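Local structure of glycosaminoglycan xylosylkinase (Hydra vulgaris, 5XOM) at residues W218-L223 with H280-E285. The protein probably phosphorylates xylose in the glycosaminoglycan–protein linkage region, as a secretory-pathway kinase of the Fam20 family. Sequence-based numbering, arbitrary orientation.
Sequences WPVLKL and HYEYIE
L221 and L223 pair with Y283 and Y281 as the two hydrogen-bonded rungs of an antiparallel ladder, with the non-hydrogen-bonded pair K222–E282 between them; the straightest of the four backbone bonds runs from L221 N to Y283 O (3.0 Å, 171°). On the N-terminal side of L221 a water joins P219 O (3.0 Å) to Y283 O (3.2 Å). Both tyrosine rings share one face of the sheet with the two leucines. Y283 has CG between its backbone N and carbonyl carbon (chi1 64°), which swings the ring across to its partner, where L221 CB sits over one face, 4.0 Å from the centroid. L223 CD1 touches both tyrosines, Y283 CE1 at 3.8 Å and Y281 OH at 3.5 Å, while that hydroxyl is hydrogen-bonded to Y254 and R259; R259 also makes a cation-pi contact with Y283. On the opposite face K222 and E282 run alongside each other to a long salt bridge, NZ to OE1 3.6 Å, and V220 CG1 packs on E282 CB at 3.4 Å. Strand 221-224 thus borders a beta hairpin, 280-286 with 289-292, in the kinase-like Fam20 region, consistent with the hairpin that in protein kinases follows the catalytic loop and leads to the metal-binding aspartate.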
loop_
_atom_site.group_PDB
_atom_site.type_symbol
_atom_site.label_atom_id
_atom_site.label_comp_id
_atom_site.label_asym_id
_atom_site.label_seq_id
_atom_site.Cartn_x
_atom_site.Cartn_y
_atom_site.Cartn_z
ATOM N N TRP A 218 13.584 8.767 -14.068
ATOM C CA TRP A 218 12.362 8.971 -14.843
ATOM C C TRP A 218 12.422 10.307 -15.572
ATOM O O TRP A 218 11.761 11.276 -15.173
ATOM C CB TRP A 218 11.134 8.903 -13.941
ATOM C CG TRP A 218 10.961 7.564 -13.334
ATOM C CD1 TRP A 218 11.303 7.181 -12.069
ATOM C CD2 TRP A 218 10.425 6.403 -13.978
ATOM N NE1 TRP A 218 10.995 5.851 -11.879
ATOM C CE2 TRP A 218 10.454 5.352 -13.037
ATOM C CE3 TRP A 218 9.908 6.154 -15.254
ATOM C CZ2 TRP A 218 9.991 4.074 -13.335
ATOM C CZ3 TRP A 218 9.450 4.883 -15.549
ATOM C CH2 TRP A 218 9.495 3.858 -14.595
ATOM N N PRO A 219 13.210 10.397 -16.639
ATOM C CA PRO A 219 13.245 11.637 -17.419
ATOM C C PRO A 219 11.922 11.880 -18.130
ATOM O O PRO A 219 11.187 10.951 -18.478
ATOM C CB PRO A 219 14.382 11.396 -18.419
ATOM C CG PRO A 219 14.441 9.917 -18.557
ATOM C CD PRO A 219 14.088 9.361 -17.209
ATOM N N VAL A 220 11.622 13.156 -18.340
ATOM C CA VAL A 220 10.354 13.594 -18.908
ATOM C C VAL A 220 10.613 14.168 -20.293
ATOM O O VAL A 220 11.525 14.983 -20.473
ATOM C CB VAL A 220 9.671 14.625 -17.993
ATOM C CG1 VAL A 220 8.523 15.281 -18.705
ATOM C CG2 VAL A 220 9.183 13.949 -16.721
ATOM N N LEU A 221 9.820 13.736 -21.271
ATOM C CA LEU A 221 9.880 14.257 -22.630
ATOM C C LEU A 221 8.616 15.052 -22.933
ATOM O O LEU A 221 7.526 14.703 -22.471
ATOM C CB LEU A 221 10.053 13.128 -23.650
ATOM C CG LEU A 221 11.405 12.411 -23.607
ATOM C CD1 LEU A 221 11.399 11.203 -24.524
ATOM C CD2 LEU A 221 12.532 13.374 -23.989
ATOM N N LYS A 222 8.770 16.120 -23.711
ATOM C CA LYS A 222 7.691 17.052 -23.998
ATOM C C LYS A 222 7.420 17.108 -25.496
ATOM O O LYS A 222 8.352 17.183 -26.301
ATOM C CB LYS A 222 8.038 18.445 -23.475
ATOM C CG LYS A 222 6.974 19.495 -23.717
ATOM C CD LYS A 222 7.559 20.890 -23.580
ATOM C CE LYS A 222 8.197 21.085 -22.212
ATOM N NZ LYS A 222 7.200 21.443 -21.167
ATOM N N LEU A 223 6.140 17.082 -25.862
ATOM C CA LEU A 223 5.676 17.234 -27.232
ATOM C C LEU A 223 4.510 18.209 -27.277
ATOM O O LEU A 223 3.796 18.374 -26.282
ATOM C CB LEU A 223 5.236 15.891 -27.839
ATOM C CG LEU A 223 6.331 14.864 -28.129
ATOM C CD1 LEU A 223 5.734 13.547 -28.619
ATOM C CD2 LEU A 223 7.301 15.425 -29.160
ATOM N N HIS A 280 1.550 22.050 -24.417
ATOM C CA HIS A 280 2.517 20.970 -24.561
ATOM C C HIS A 280 2.280 19.964 -23.446
ATOM O O HIS A 280 2.062 20.348 -22.295
ATOM C CB HIS A 280 3.963 21.480 -24.486
ATOM C CG HIS A 280 4.407 22.233 -25.698
ATOM N ND1 HIS A 280 3.915 23.477 -26.027
ATOM C CD2 HIS A 280 5.305 21.917 -26.662
ATOM C CE1 HIS A 280 4.487 23.895 -27.141
ATOM N NE2 HIS A 280 5.335 22.966 -27.547
ATOM N N TYR A 281 2.314 18.679 -23.779
ATOM C CA TYR A 281 2.182 17.644 -22.768
ATOM C C TYR A 281 3.530 16.976 -22.530
ATOM O O TYR A 281 4.456 17.081 -23.340
ATOM C CB TYR A 281 1.114 16.611 -23.157
ATOM C CG TYR A 281 1.449 15.741 -24.352
ATOM C CD1 TYR A 281 2.117 14.533 -24.188
ATOM C CD2 TYR A 281 1.081 16.116 -25.636
ATOM C CE1 TYR A 281 2.416 13.726 -25.267
ATOM C CE2 TYR A 281 1.375 15.314 -26.727
ATOM C CZ TYR A 281 2.043 14.119 -26.534
ATOM O OH TYR A 281 2.345 13.310 -27.608
ATOM N N GLU A 282 3.634 16.300 -21.391
ATOM C CA GLU A 282 4.868 15.658 -20.968
ATOM C C GLU A 282 4.581 14.210 -20.597
ATOM O O GLU A 282 3.496 13.883 -20.108
ATOM C CB GLU A 282 5.494 16.409 -19.785
ATOM C CG GLU A 282 6.034 17.786 -20.158
ATOM C CD GLU A 282 6.401 18.636 -18.953
ATOM O OE1 GLU A 282 7.610 18.836 -18.710
ATOM O OE2 GLU A 282 5.482 19.110 -18.247
ATOM N N TYR A 283 5.566 13.342 -20.832
ATOM C CA TYR A 283 5.368 11.917 -20.619
ATOM C C TYR A 283 6.662 11.264 -20.154
ATOM O O TYR A 283 7.757 11.770 -20.410
ATOM C CB TYR A 283 4.838 11.231 -21.886
ATOM C CG TYR A 283 5.765 11.250 -23.087
ATOM C CD1 TYR A 283 5.782 12.331 -23.963
ATOM C CD2 TYR A 283 6.586 10.166 -23.370
ATOM C CE1 TYR A 283 6.618 12.339 -25.079
ATOM C CE2 TYR A 283 7.423 10.163 -24.484
ATOM C CZ TYR A 283 7.434 11.251 -25.332
ATOM O OH TYR A 283 8.266 11.245 -26.431
ATOM N N ILE A 284 6.517 10.149 -19.436
ATOM C CA ILE A 284 7.636 9.299 -19.062
ATOM C C ILE A 284 7.633 8.092 -19.987
ATOM O O ILE A 284 6.630 7.776 -20.633
ATOM C CB ILE A 284 7.577 8.859 -17.577
ATOM C CG1 ILE A 284 6.269 8.116 -17.288
ATOM C CG2 ILE A 284 7.746 10.064 -16.654
ATOM C CD1 ILE A 284 6.193 7.515 -15.883
ATOM N N GLU A 285 8.770 7.403 -20.063
ATOM C CA GLU A 285 8.892 6.299 -21.007
ATOM C C GLU A 285 10.060 5.408 -20.607
ATOM O O GLU A 285 11.111 5.900 -20.188
ATOM C CB GLU A 285 9.069 6.828 -22.436
ATOM C CG GLU A 285 9.086 5.748 -23.511
ATOM C CD GLU A 285 9.056 6.341 -24.908
ATOM O OE1 GLU A 285 10.022 7.032 -25.270
ATOM O OE2 GLU A 285 8.072 6.120 -25.645
HETATM O O HOH W 1 10.976 8.552 -18.230
HETATM O O HOH W 2 10.516 10.399 -21.307
#